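Local coordinates for glycerol kinase, putative (Plasmodium falciparum, PDB 2W40), which probably transfers a phosphate group from ATP to glycerol, giving sn-glycerol 3-phosphate, as an FGGY-family kinase of the malaria parasite, at residues K77-T82 / I240-C245; T182-A187 / K220-N225; V346-A351 / A364-Y369; R359-A364 / R498-L503. One frame throughout, in Å; residues are numbered along the deposited sequence.

Contact 1 (K77-T82 / I240-C245)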
loop_
_atom_site.group_PDB
_atom_site.type_symbol
_atom_site.label_atom_id
_atom_site.label_comp_id
_atom_site.label_asym_id
_atom_site.label_seq_id
_atom_site.Cartn_x
_atom_site.Cartn_y
_atom_site.Cartn_z
ATOM N N LYS C 77 1.847 -33.202 -35.771
ATOM C CA LYS C 77 0.681 -33.372 -36.627
ATOM C C LYS C 77 0.095 -32.027 -37.064
ATOM O O LYS C 77 -0.393 -31.854 -38.187
ATOM C CB LYS C 77 -0.390 -34.161 -35.902
ATOM C CG LYS C 77 -0.010 -35.664 -35.704
ATOM C CD LYS C 77 0.107 -36.299 -37.007
ATOM C CE LYS C 77 -0.037 -37.804 -36.881
ATOM N NZ LYS C 77 -1.477 -38.246 -36.443
ATOM N N CYS C 78 0.114 -31.100 -36.108
ATOM C CA CYS C 78 -0.520 -29.789 -36.318
ATOM C C CYS C 78 -0.120 -28.859 -35.193
ATOM O O CYS C 78 0.439 -29.273 -34.175
ATOM C CB CYS C 78 -2.011 -29.942 -36.335
ATOM S SG CYS C 78 -2.678 -30.814 -34.986
ATOM N N ILE C 79 -0.504 -27.575 -35.374
ATOM C CA ILE C 79 -0.221 -26.497 -34.423
ATOM C C ILE C 79 -1.534 -25.797 -34.123
ATOM O O ILE C 79 -2.252 -25.442 -35.051
ATOM C CB ILE C 79 0.846 -25.493 -34.970
ATOM C CG1 ILE C 79 2.151 -26.218 -35.215
ATOM C CG2 ILE C 79 0.930 -24.272 -34.081
ATOM C CD1 ILE C 79 3.125 -25.356 -36.135
ATOM N N GLY C 80 -1.862 -25.610 -32.852
ATOM C CA GLY C 80 -2.957 -24.704 -32.421
ATOM C C GLY C 80 -2.349 -23.480 -31.701
ATOM O O GLY C 80 -1.309 -23.572 -31.036
ATOM N N ILE C 81 -2.992 -22.336 -31.935
ATOM C CA ILE C 81 -2.547 -21.066 -31.426
ATOM C C ILE C 81 -3.630 -20.473 -30.537
ATOM O O ILE C 81 -4.818 -20.413 -30.916
ATOM C CB ILE C 81 -2.218 -20.092 -32.569
ATOM C CG1 ILE C 81 -0.958 -20.626 -33.251
ATOM C CG2 ILE C 81 -2.034 -18.664 -32.028
ATOM C CD1 ILE C 81 -0.434 -19.859 -34.419
ATOM N N THR C 82 -3.234 -20.031 -29.324
ATOM C CA THR C 82 -4.100 -19.241 -28.480
ATOM C C THR C 82 -3.323 -18.142 -27.832
ATOM O O THR C 82 -2.091 -18.201 -27.782
ATOM C CB THR C 82 -4.855 -20.182 -27.470
ATOM O OG1 THR C 82 -5.916 -19.454 -26.889
ATOM C CG2 THR C 82 -3.932 -20.798 -26.431
ATOM N N ILE C 240 4.502 -27.862 -41.484
ATOM C CA ILE C 240 3.571 -28.283 -40.460
ATOM C C ILE C 240 2.422 -27.278 -40.488
ATOM O O ILE C 240 2.686 -26.068 -40.472
ATOM C CB ILE C 240 4.238 -28.284 -39.086
ATOM C CG1 ILE C 240 5.382 -29.310 -39.017
ATOM C CG2 ILE C 240 3.270 -28.597 -38.011
ATOM C CD1 ILE C 240 4.992 -30.742 -39.395
ATOM N N PRO C 241 1.154 -27.759 -40.517
ATOM C CA PRO C 241 0.000 -26.838 -40.655
ATOM C C PRO C 241 -0.482 -26.273 -39.299
ATOM O O PRO C 241 -0.411 -26.942 -38.275
ATOM C CB PRO C 241 -1.071 -27.739 -41.217
ATOM C CG PRO C 241 -0.797 -29.057 -40.539
ATOM C CD PRO C 241 0.673 -29.168 -40.400
ATOM N N ILE C 242 -0.954 -25.036 -39.340
ATOM C CA ILE C 242 -1.548 -24.353 -38.222
ATOM C C ILE C 242 -3.051 -24.533 -38.479
ATOM O O ILE C 242 -3.605 -24.048 -39.497
ATOM C CB ILE C 242 -1.184 -22.836 -38.191
ATOM C CG1 ILE C 242 0.331 -22.675 -38.015
ATOM C CG2 ILE C 242 -1.968 -22.142 -37.061
ATOM C CD1 ILE C 242 0.857 -21.209 -38.300
ATOM N N THR C 243 -3.687 -25.263 -37.578
ATOM C CA THR C 243 -5.045 -25.740 -37.832
ATOM C C THR C 243 -6.084 -25.377 -36.772
ATOM O O THR C 243 -7.284 -25.707 -36.893
ATOM C CB THR C 243 -5.030 -27.272 -38.013
ATOM O OG1 THR C 243 -4.544 -27.889 -36.805
ATOM C CG2 THR C 243 -4.116 -27.650 -39.158
ATOM N N GLY C 244 -5.660 -24.695 -35.709
ATOM C CA GLY C 244 -6.604 -24.156 -34.780
ATOM C C GLY C 244 -6.134 -22.859 -34.210
ATOM O O GLY C 244 -4.966 -22.657 -34.035
ATOM N N CYS C 245 -7.076 -21.952 -33.972
ATOM C CA CYS C 245 -6.804 -20.653 -33.414
ATOM C C CYS C 245 -7.962 -20.104 -32.690
ATOM O O CYS C 245 -9.064 -20.112 -33.205
ATOM C CB CYS C 245 -6.495 -19.735 -34.551
ATOM S SG CYS C 245 -5.869 -18.048 -34.090
#
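I79 and I81 on strand 77-82 lie beside I242 and C245 on strand 241-245, and this face holds the tight half of the contact. CD1 of I81 meets CG2 of I242 at 3.8 Å, a slanting approach of branch ends, while CB of I79 lies alongside CG1 of I242. With CG1 of I79 beside its backbone N (chi1 -61°), CD1 reaches out to CG2 of I240 at 3.7 Å, the two side chains crossing at about a right angle. Helix 167-176 lies against this face through I172 and T176. Three backbone bonds fix the register: I79 N to P241 O (3.0 Å), T243 N to I79 O (2.9 Å) and I81 N to G244 O (2.9 Å). Between the last two the pairing slips by one residue at T243, a beta bulge that sends OG1 of T243 to within 3.3 Å of CB of C78; the hydroxyl itself bonds A452 O. G80 and G244 then pair with CA atoms 4.4 Å apart. The other end is looser and partly exposed: CD of P241 lies 3.6 Å from K77 O, and the amine of K77 turns away to a salt bridge with E23. Parallel central strands flanked by helices, here 74-83 between 3-11 and 241-247, are typical of the N-terminal domain core in the sugar kinase/Hsp70/actin superfamily.

Contact 2 (T182-A187 / K220-N225)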
loop_
_atom_site.group_PDB
_atom_site.type_symbol
_atom_site.label_atom_id
_atom_site.label_comp_id
_atom_site.label_asym_id
_atom_site.label_seq_id
_atom_site.Cartn_x
_atom_site.Cartn_y
_atom_site.Cartn_z
ATOM N N THR C 182 -7.367 -13.964 -38.688
ATOM C CA THR C 182 -7.811 -14.030 -37.312
ATOM C C THR C 182 -8.934 -15.070 -37.230
ATOM O O THR C 182 -9.249 -15.738 -38.197
ATOM C CB THR C 182 -8.294 -12.646 -36.723
ATOM O OG1 THR C 182 -8.364 -12.735 -35.284
ATOM C CG2 THR C 182 -9.586 -12.139 -37.378
ATOM N N ASP C 183 -9.414 -15.227 -36.031
ATOM C CA ASP C 183 -10.556 -16.120 -35.760
ATOM C C ASP C 183 -11.679 -15.351 -35.119
ATOM O O ASP C 183 -11.502 -14.226 -34.599
ATOM C CB ASP C 183 -10.149 -17.299 -34.915
ATOM C CG ASP C 183 -9.936 -16.900 -33.493
ATOM O OD1 ASP C 183 -8.800 -16.499 -33.152
ATOM O OD2 ASP C 183 -10.915 -16.884 -32.715
ATOM N N VAL C 184 -12.888 -15.889 -35.232
ATOM C CA VAL C 184 -14.071 -15.177 -34.744
ATOM C C VAL C 184 -14.033 -14.763 -33.257
ATOM O O VAL C 184 -14.585 -13.722 -32.866
ATOM C CB VAL C 184 -15.344 -16.040 -34.928
ATOM C CG1 VAL C 184 -15.784 -16.227 -36.376
ATOM C CG2 VAL C 184 -15.197 -17.383 -34.250
ATOM N N THR C 185 -13.377 -15.519 -32.402
ATOM C CA THR C 185 -13.242 -15.147 -30.985
ATOM C C THR C 185 -12.339 -13.913 -30.760
ATOM O O THR C 185 -12.776 -12.953 -30.100
ATOM C CB THR C 185 -12.854 -16.303 -30.058
ATOM O OG1 THR C 185 -11.482 -16.715 -30.288
ATOM C CG2 THR C 185 -13.851 -17.470 -30.252
ATOM N N ASN C 186 -11.162 -13.897 -31.411
ATOM C CA ASN C 186 -10.298 -12.749 -31.335
ATOM C C ASN C 186 -10.895 -11.519 -32.021
ATOM O O ASN C 186 -10.792 -10.414 -31.473
ATOM C CB ASN C 186 -8.928 -13.075 -31.919
ATOM C CG ASN C 186 -7.991 -13.740 -30.865
ATOM O OD1 ASN C 186 -7.599 -13.092 -29.889
ATOM N ND2 ASN C 186 -7.609 -14.967 -31.099
ATOM N N ALA C 187 -11.547 -11.728 -33.163
ATOM C CA ALA C 187 -12.182 -10.602 -33.868
ATOM C C ALA C 187 -13.245 -9.945 -32.982
ATOM O O ALA C 187 -13.487 -8.723 -33.084
ATOM C CB ALA C 187 -12.762 -10.976 -35.226
ATOM N N LYS C 220 -11.685 -16.163 -39.622
ATOM C CA LYS C 220 -11.805 -17.595 -39.851
ATOM C C LYS C 220 -12.564 -18.258 -38.718
ATOM O O LYS C 220 -12.673 -17.741 -37.641
ATOM C CB LYS C 220 -10.423 -18.246 -39.902
ATOM C CG LYS C 220 -9.497 -17.686 -41.028
ATOM C CD LYS C 220 -9.539 -18.409 -42.230
ATOM C CE LYS C 220 -8.446 -19.445 -42.296
ATOM N NZ LYS C 220 -8.765 -20.293 -43.506
ATOM N N SER C 221 -13.024 -19.466 -38.970
ATOM C CA SER C 221 -13.570 -20.303 -37.876
ATOM C C SER C 221 -12.374 -20.825 -37.041
ATOM O O SER C 221 -11.178 -20.665 -37.395
ATOM C CB SER C 221 -14.435 -21.470 -38.453
ATOM O OG SER C 221 -13.581 -22.372 -39.151
ATOM N N ASN C 222 -12.667 -21.374 -35.882
ATOM C CA ASN C 222 -11.621 -21.788 -34.960
ATOM C C ASN C 222 -10.789 -23.026 -35.396
ATOM O O ASN C 222 -9.636 -23.144 -35.024
ATOM C CB ASN C 222 -12.176 -22.040 -33.537
ATOM C CG ASN C 222 -12.748 -20.770 -32.894
ATOM O OD1 ASN C 222 -13.938 -20.655 -32.588
ATOM N ND2 ASN C 222 -11.879 -19.795 -32.745
ATOM N N CYS C 223 -11.422 -23.943 -36.141
ATOM C CA CYS C 223 -10.727 -25.050 -36.777
ATOM C C CYS C 223 -10.654 -24.672 -38.281
ATOM O O CYS C 223 -11.670 -24.545 -38.948
ATOM C CB CYS C 223 -11.590 -26.271 -36.622
ATOM S SG CYS C 223 -11.803 -26.887 -34.963
ATOM N N SER C 224 -9.466 -24.523 -38.829
ATOM C CA SER C 224 -9.329 -24.009 -40.203
ATOM C C SER C 224 -7.932 -24.246 -40.746
ATOM O O SER C 224 -7.085 -24.668 -40.034
ATOM C CB SER C 224 -9.767 -22.513 -40.269
ATOM O OG SER C 224 -10.120 -22.136 -41.621
ATOM N N ASN C 225 -7.697 -23.980 -42.018
ATOM C CA ASN C 225 -6.370 -23.987 -42.600
ATOM C C ASN C 225 -5.823 -22.581 -42.461
ATOM O O ASN C 225 -6.153 -21.719 -43.265
ATOM C CB ASN C 225 -6.446 -24.364 -44.044
ATOM C CG ASN C 225 -5.060 -24.512 -44.687
ATOM O OD1 ASN C 225 -4.080 -24.267 -44.029
ATOM N ND2 ASN C 225 -4.990 -24.990 -45.957
#
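D183 and N222 cross obliquely, carboxylate and amide planes 52° apart, and ND2 of N222 reaches OD2 of D183 in a weak, bent bond (3.1 Å, 122°). The carboxylate is placed for a second task: CG sits between the backbone N and the carbonyl carbon (chi1 75°), turned over the first turn of helix 184-187, which D183 N-caps. OD2 takes N186 N from above the carboxylate plane at 3.3 Å, and T185 N more weakly. OD1 offers its syn lone pair to ND2 of N186, a nearly straight bond of 2.8 Å. The side chains of V184 and T185 each cross that of N222 at about a right angle, CG2 of V184 lying 3.9 Å from N222 OD1. The backbone of K220 pairs with D183 as a parallel bridge: its N donates to T182 O, and its O accepts from V184 N at 3.0 Å. The amide of N222 has further partners, OD1 taking K296 N and ND2 giving to C245 O. A buried carboxylate gathering several N-H donors at a helix N-terminus is probably ionised, its charge stabilised by these donors and by the helix end, the bent N222 bond adding little.

Contact 3 (V346-A351 / A364-Y369)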
loop_
_atom_site.group_PDB
_atom_site.type_symbol
_atom_site.label_atom_id
_atom_site.label_comp_id
_atom_site.label_asym_id
_atom_site.label_seq_id
_atom_site.Cartn_x
_atom_site.Cartn_y
_atom_site.Cartn_z
ATOM N N VAL C 346 -7.869 -4.789 6.634
ATOM C CA VAL C 346 -7.300 -4.158 5.423
ATOM C C VAL C 346 -8.087 -4.609 4.186
ATOM O O VAL C 346 -8.429 -5.818 4.047
ATOM C CB VAL C 346 -5.789 -4.469 5.243
ATOM C CG1 VAL C 346 -5.209 -3.959 3.864
ATOM C CG2 VAL C 346 -5.011 -3.826 6.476
ATOM N N ILE C 347 -8.354 -3.669 3.271
ATOM C CA ILE C 347 -8.964 -3.960 2.015
ATOM C C ILE C 347 -8.086 -3.380 0.971
ATOM O O ILE C 347 -7.611 -2.232 1.082
ATOM C CB ILE C 347 -10.422 -3.405 1.893
ATOM C CG1 ILE C 347 -11.283 -3.981 2.994
ATOM C CG2 ILE C 347 -10.981 -3.558 0.477
ATOM C CD1 ILE C 347 -12.503 -3.352 3.228
ATOM N N PHE C 348 -7.953 -4.122 -0.085
ATOM C CA PHE C 348 -7.114 -3.727 -1.263
ATOM C C PHE C 348 -8.022 -3.771 -2.478
ATOM O O PHE C 348 -8.417 -4.859 -2.892
ATOM C CB PHE C 348 -5.927 -4.697 -1.421
ATOM C CG PHE C 348 -4.763 -4.200 -2.271
ATOM C CD1 PHE C 348 -3.499 -4.604 -1.964
ATOM C CD2 PHE C 348 -4.916 -3.432 -3.384
ATOM C CE1 PHE C 348 -2.450 -4.242 -2.731
ATOM C CE2 PHE C 348 -3.850 -2.986 -4.104
ATOM C CZ PHE C 348 -2.595 -3.431 -3.792
ATOM N N VAL C 349 -8.331 -2.602 -3.040
ATOM C CA VAL C 349 -9.155 -2.560 -4.221
ATOM C C VAL C 349 -8.181 -2.635 -5.392
ATOM O O VAL C 349 -7.529 -1.656 -5.651
ATOM C CB VAL C 349 -10.073 -1.308 -4.291
ATOM C CG1 VAL C 349 -10.857 -1.266 -5.597
ATOM C CG2 VAL C 349 -10.958 -1.194 -3.064
ATOM N N PRO C 350 -8.015 -3.834 -6.029
ATOM C CA PRO C 350 -6.910 -4.075 -6.984
ATOM C C PRO C 350 -7.371 -3.519 -8.376
ATOM O O PRO C 350 -8.158 -4.209 -9.153
ATOM C CB PRO C 350 -6.779 -5.632 -7.017
ATOM C CG PRO C 350 -7.756 -6.157 -5.981
ATOM C CD PRO C 350 -8.816 -5.043 -5.883
ATOM N N ALA C 351 -7.069 -2.263 -8.579
ATOM C CA ALA C 351 -7.655 -1.443 -9.721
ATOM C C ALA C 351 -6.493 -0.730 -10.422
ATOM O O ALA C 351 -6.614 0.394 -10.829
ATOM C CB ALA C 351 -8.759 -0.479 -9.311
ATOM N N ALA C 364 -10.870 4.474 -11.701
ATOM C CA ALA C 364 -10.401 3.772 -10.497
ATOM C C ALA C 364 -8.893 3.577 -10.569
ATOM O O ALA C 364 -8.360 3.224 -11.600
ATOM C CB ALA C 364 -11.123 2.439 -10.340
ATOM N N ARG C 365 -8.264 3.643 -9.395
ATOM C CA ARG C 365 -6.849 3.280 -9.256
ATOM C C ARG C 365 -6.725 2.342 -8.078
ATOM O O ARG C 365 -7.635 2.265 -7.209
ATOM C CB ARG C 365 -6.042 4.552 -9.037
ATOM C CG ARG C 365 -6.115 5.581 -10.152
ATOM C CD ARG C 365 -5.487 5.089 -11.355
ATOM N NE ARG C 365 -5.488 6.155 -12.362
ATOM C CZ ARG C 365 -6.383 6.297 -13.328
ATOM N NH1 ARG C 365 -7.288 5.390 -13.506
ATOM N NH2 ARG C 365 -6.297 7.311 -14.191
ATOM N N ALA C 366 -5.620 1.625 -7.977
ATOM C CA ALA C 366 -5.448 0.647 -6.904
ATOM C C ALA C 366 -5.264 1.403 -5.604
ATOM O O ALA C 366 -4.551 2.413 -5.520
ATOM C CB ALA C 366 -4.262 -0.296 -7.185
ATOM N N SER C 367 -6.008 0.957 -4.574
ATOM C CA SER C 367 -6.140 1.655 -3.288
ATOM C C SER C 367 -6.056 0.630 -2.160
ATOM O O SER C 367 -6.569 -0.460 -2.267
ATOM C CB SER C 367 -7.507 2.298 -3.222
ATOM O OG SER C 367 -7.644 3.114 -4.392
ATOM N N ILE C 368 -5.369 0.976 -1.073
ATOM C CA ILE C 368 -5.257 0.138 0.148
ATOM C C ILE C 368 -5.800 0.900 1.325
ATOM O O ILE C 368 -5.457 2.087 1.498
ATOM C CB ILE C 368 -3.787 -0.303 0.448
ATOM C CG1 ILE C 368 -3.150 -0.975 -0.739
ATOM C CG2 ILE C 368 -3.747 -1.317 1.624
ATOM C CD1 ILE C 368 -1.696 -1.357 -0.646
ATOM N N TYR C 369 -6.701 0.265 2.086
ATOM C CA TYR C 369 -7.330 0.872 3.231
ATOM C C TYR C 369 -7.130 0.055 4.486
ATOM O O TYR C 369 -6.942 -1.154 4.430
ATOM C CB TYR C 369 -8.850 0.950 3.011
ATOM C CG TYR C 369 -9.230 1.690 1.787
ATOM C CD1 TYR C 369 -9.358 3.072 1.834
ATOM C CD2 TYR C 369 -9.455 1.051 0.555
ATOM C CE1 TYR C 369 -9.704 3.816 0.691
ATOM C CE2 TYR C 369 -9.877 1.833 -0.579
ATOM C CZ TYR C 369 -9.909 3.178 -0.497
ATOM O OH TYR C 369 -10.274 3.913 -1.595
#
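I368 lays its CG1 over the centre of the F348 ring, a CH-pi contact of 3.7 Å to the centroid and only 3° off the normal. CD1 of I368 continues across the same face to within 3.6 Å of CE1 of F348. CG of F348 stands opposite its own backbone N (chi1 -161°), and from there the ring leans across to the partner strand, where CB of A366 meets its edge at 4.1 Å from CE2. The second branch of I368, CG2, packs on CG1 of V346 at 3.8 Å. On the reverse face the Y369 ring presents its edge: CE2 lies 4.1 Å from CG2 of V349, with I347 O close to the same rim. These side chains are set by an antiparallel ladder. I347 and Y369 form one hydrogen-bonded pair, Y369 N to I347 O being the shorter link at 2.8 Å; V349 and S367 form the next, and F348 with I368 is the non-hydrogen-bonded pair between them. Farther out, A383 and L384 of helix 377-403 back the F348 side, while T499 of helix 482-500 packs on V349 and bonds the Y369 hydroxyl. M371 of the second subunit packs on F348, A366 and I368, and the Y369 rings of the two subunits meet. The result is a two-stranded antiparallel sheet that continues across the dimer interface, as A366 and I368 also pair with a strand of the second subunit.

Contact 4 (R359-A364 / R498-L503)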
loop_
_atom_site.group_PDB
_atom_site.type_symbol
_atom_site.label_atom_id
_atom_site.label_comp_id
_atom_site.label_asym_id
_atom_site.label_seq_id
_atom_site.Cartn_x
_atom_site.Cartn_y
_atom_site.Cartn_z
ATOM N N ARG C 359 -18.411 -2.944 -13.117
ATOM C CA ARG C 359 -18.548 -1.468 -12.903
ATOM C C ARG C 359 -17.973 -0.597 -14.015
ATOM O O ARG C 359 -18.423 0.538 -14.214
ATOM C CB ARG C 359 -17.967 -1.063 -11.552
ATOM C CG ARG C 359 -18.534 -1.867 -10.357
ATOM C CD ARG C 359 -18.084 -1.254 -9.067
ATOM N NE ARG C 359 -18.477 -2.020 -7.865
ATOM C CZ ARG C 359 -18.928 -1.532 -6.740
ATOM N NH1 ARG C 359 -19.207 -0.229 -6.656
ATOM N NH2 ARG C 359 -19.114 -2.324 -5.708
ATOM N N TRP C 360 -16.922 -1.102 -14.657
ATOM C CA TRP C 360 -16.326 -0.418 -15.808
ATOM C C TRP C 360 -15.993 1.061 -15.435
ATOM O O TRP C 360 -16.517 2.020 -16.015
ATOM C CB TRP C 360 -17.218 -0.494 -17.036
ATOM C CG TRP C 360 -17.266 -1.939 -17.513
ATOM C CD1 TRP C 360 -18.342 -2.850 -17.348
ATOM C CD2 TRP C 360 -16.218 -2.700 -18.160
ATOM N NE1 TRP C 360 -18.007 -4.058 -17.872
ATOM C CE2 TRP C 360 -16.696 -4.036 -18.290
ATOM C CE3 TRP C 360 -14.907 -2.417 -18.566
ATOM C CZ2 TRP C 360 -15.943 -5.023 -18.883
ATOM C CZ3 TRP C 360 -14.163 -3.401 -19.134
ATOM C CH2 TRP C 360 -14.679 -4.693 -19.289
ATOM N N ARG C 361 -15.050 1.202 -14.509
ATOM C CA ARG C 361 -14.602 2.518 -14.064
ATOM C C ARG C 361 -13.121 2.636 -14.354
ATOM O O ARG C 361 -12.282 2.222 -13.578
ATOM C CB ARG C 361 -14.933 2.623 -12.576
ATOM C CG ARG C 361 -16.370 2.802 -12.331
ATOM C CD ARG C 361 -16.936 4.191 -12.793
ATOM N NE ARG C 361 -16.307 5.298 -12.050
ATOM C CZ ARG C 361 -16.816 5.856 -10.936
ATOM N NH1 ARG C 361 -17.952 5.449 -10.383
ATOM N NH2 ARG C 361 -16.117 6.804 -10.340
ATOM N N SER C 362 -12.797 3.274 -15.463
ATOM C CA SER C 362 -11.398 3.406 -15.872
ATOM C C SER C 362 -10.669 4.476 -15.007
ATOM O O SER C 362 -9.477 4.574 -15.106
ATOM C CB SER C 362 -11.326 3.957 -17.367
ATOM O OG SER C 362 -12.058 5.176 -17.527
ATOM N N ASP C 363 -11.449 5.309 -14.299
ATOM C CA ASP C 363 -10.930 6.313 -13.325
ATOM C C ASP C 363 -10.501 5.721 -11.976
ATOM O O ASP C 363 -9.800 6.360 -11.207
ATOM C CB ASP C 363 -11.945 7.430 -13.109
ATOM C CG ASP C 363 -13.279 6.959 -12.632
ATOM O OD1 ASP C 363 -13.783 5.856 -12.962
ATOM O OD2 ASP C 363 -13.930 7.828 -11.985
ATOM N N ALA C 364 -10.870 4.474 -11.701
ATOM C CA ALA C 364 -10.401 3.772 -10.497
ATOM C C ALA C 364 -8.893 3.577 -10.569
ATOM O O ALA C 364 -8.360 3.224 -11.600
ATOM C CB ALA C 364 -11.123 2.439 -10.340
ATOM N N ARG C 498 -15.298 4.371 -1.468
ATOM C CA ARG C 498 -14.210 5.332 -1.120
ATOM C C ARG C 498 -13.343 5.546 -2.353
ATOM O O ARG C 498 -12.888 6.677 -2.631
ATOM C CB ARG C 498 -13.283 4.897 0.040
ATOM C CG ARG C 498 -13.883 4.847 1.344
ATOM C CD ARG C 498 -12.862 4.492 2.367
ATOM N NE ARG C 498 -13.617 4.022 3.507
ATOM C CZ ARG C 498 -14.368 4.840 4.267
ATOM N NH1 ARG C 498 -14.236 6.163 4.214
ATOM N NH2 ARG C 498 -15.120 4.324 5.237
ATOM N N THR C 499 -13.056 4.484 -3.069
ATOM C CA THR C 499 -12.150 4.536 -4.225
ATOM C C THR C 499 -12.772 5.311 -5.445
ATOM O O THR C 499 -12.089 5.898 -6.276
ATOM C CB THR C 499 -11.821 3.087 -4.643
ATOM O OG1 THR C 499 -11.251 2.431 -3.507
ATOM C CG2 THR C 499 -10.855 3.050 -5.890
ATOM N N LEU C 500 -14.081 5.253 -5.551
ATOM C CA LEU C 500 -14.856 5.743 -6.742
ATOM C C LEU C 500 -15.529 7.095 -6.508
ATOM O O LEU C 500 -15.941 7.732 -7.486
ATOM C CB LEU C 500 -15.896 4.687 -7.140
ATOM C CG LEU C 500 -15.394 3.329 -7.679
ATOM C CD1 LEU C 500 -16.574 2.469 -8.076
ATOM C CD2 LEU C 500 -14.454 3.481 -8.867
ATOM N N ILE C 501 -15.765 7.482 -5.269
ATOM C CA ILE C 501 -16.533 8.706 -4.989
ATOM C C ILE C 501 -15.881 9.925 -5.668
ATOM O O ILE C 501 -14.657 10.077 -5.737
ATOM C CB ILE C 501 -16.825 8.891 -3.446
ATOM C CG1 ILE C 501 -17.887 9.968 -3.198
ATOM C CG2 ILE C 501 -15.567 9.168 -2.760
ATOM C CD1 ILE C 501 -18.468 9.924 -1.821
ATOM N N GLN C 502 -16.736 10.743 -6.266
ATOM C CA GLN C 502 -16.325 11.939 -6.970
ATOM C C GLN C 502 -16.333 13.102 -5.992
ATOM O O GLN C 502 -17.347 13.367 -5.326
ATOM C CB GLN C 502 -17.274 12.190 -8.177
ATOM C CG GLN C 502 -17.120 11.207 -9.318
ATOM C CD GLN C 502 -15.693 11.063 -9.716
ATOM O OE1 GLN C 502 -14.954 10.184 -9.189
ATOM N NE2 GLN C 502 -15.238 11.963 -10.594
ATOM N N LEU C 503 -15.147 13.717 -5.833
ATOM C CA LEU C 503 -14.896 14.809 -4.850
ATOM C C LEU C 503 -14.339 16.058 -5.587
ATOM O O LEU C 503 -13.537 15.920 -6.561
ATOM C CB LEU C 503 -13.836 14.320 -3.823
ATOM C CG LEU C 503 -14.256 13.106 -3.021
ATOM C CD1 LEU C 503 -13.039 12.678 -2.247
ATOM C CD2 LEU C 503 -15.468 13.387 -2.157
HETATM O O HOH W 1 -18.897 6.816 -7.918
#
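R361 and L500 join a type I beta turn, R361 to A364, to the C-terminal end of helix 482-500, within the C-terminal half of the kinase. Followed outward, the R361 side chain wraps round one leucine branch. CB touches CD2 of L500 at 3.8 Å, and CG follows slightly farther from the same methyl. The chain then bends twice, chi2 -69° and chi3 -63°, folding the guanidinium back over L500 so that CD2 lies 3.9 Å above its plane, over the centre. NE donates to OD1 of D363 (2.7 Å), which lies close to the guanidinium plane and accepts on its syn lone pair. NH2 gives one bond to OD2 of D363, making a side-on, two-nitrogen salt bridge that holds the group's rotation, and a second to L500 O at 3.0 Å. NH1 runs past CB and CD1 of L500 and donates to a water. A364 CB also lies 3.8 Å from CD2 of L500, and the R359 guanidinium comes obliquely to CD1, with NH1 4.0 Å away, while its NH2 forms a salt bridge to E394. Two residues before L500, R498 bonds I501 O of the second subunit, so the helix end also serves the dimer. At L500 O the R361 NH2 donor lies in the carbonyl plane on a lone pair, and the water that takes NH1 donates to this same oxygen at 3.1 Å.

Contacts 1 and 2 belong to the N-terminal FGGY domain, contact 3 to the C-terminal one, and contact 4 ties a loop of the latter to the final helix, 482-500. Along the chain contact 2 is nested within the loop closed by contact 1, their centres 11 Å apart. Contact 1 lies in the central sheet of the N-terminal domain, and contact 2 lies beside its strand 241-247. Contacts 3 and 4 follow, their segments alternating; they share A364, again with centres 11 Å apart, and helix 482-500 packs on strand 366-371 between them. The two pairs lie on opposite sides of the chain's centre, contacts 1 and 3 about 41 Å apart between centres, and only the second pair touches the other subunit.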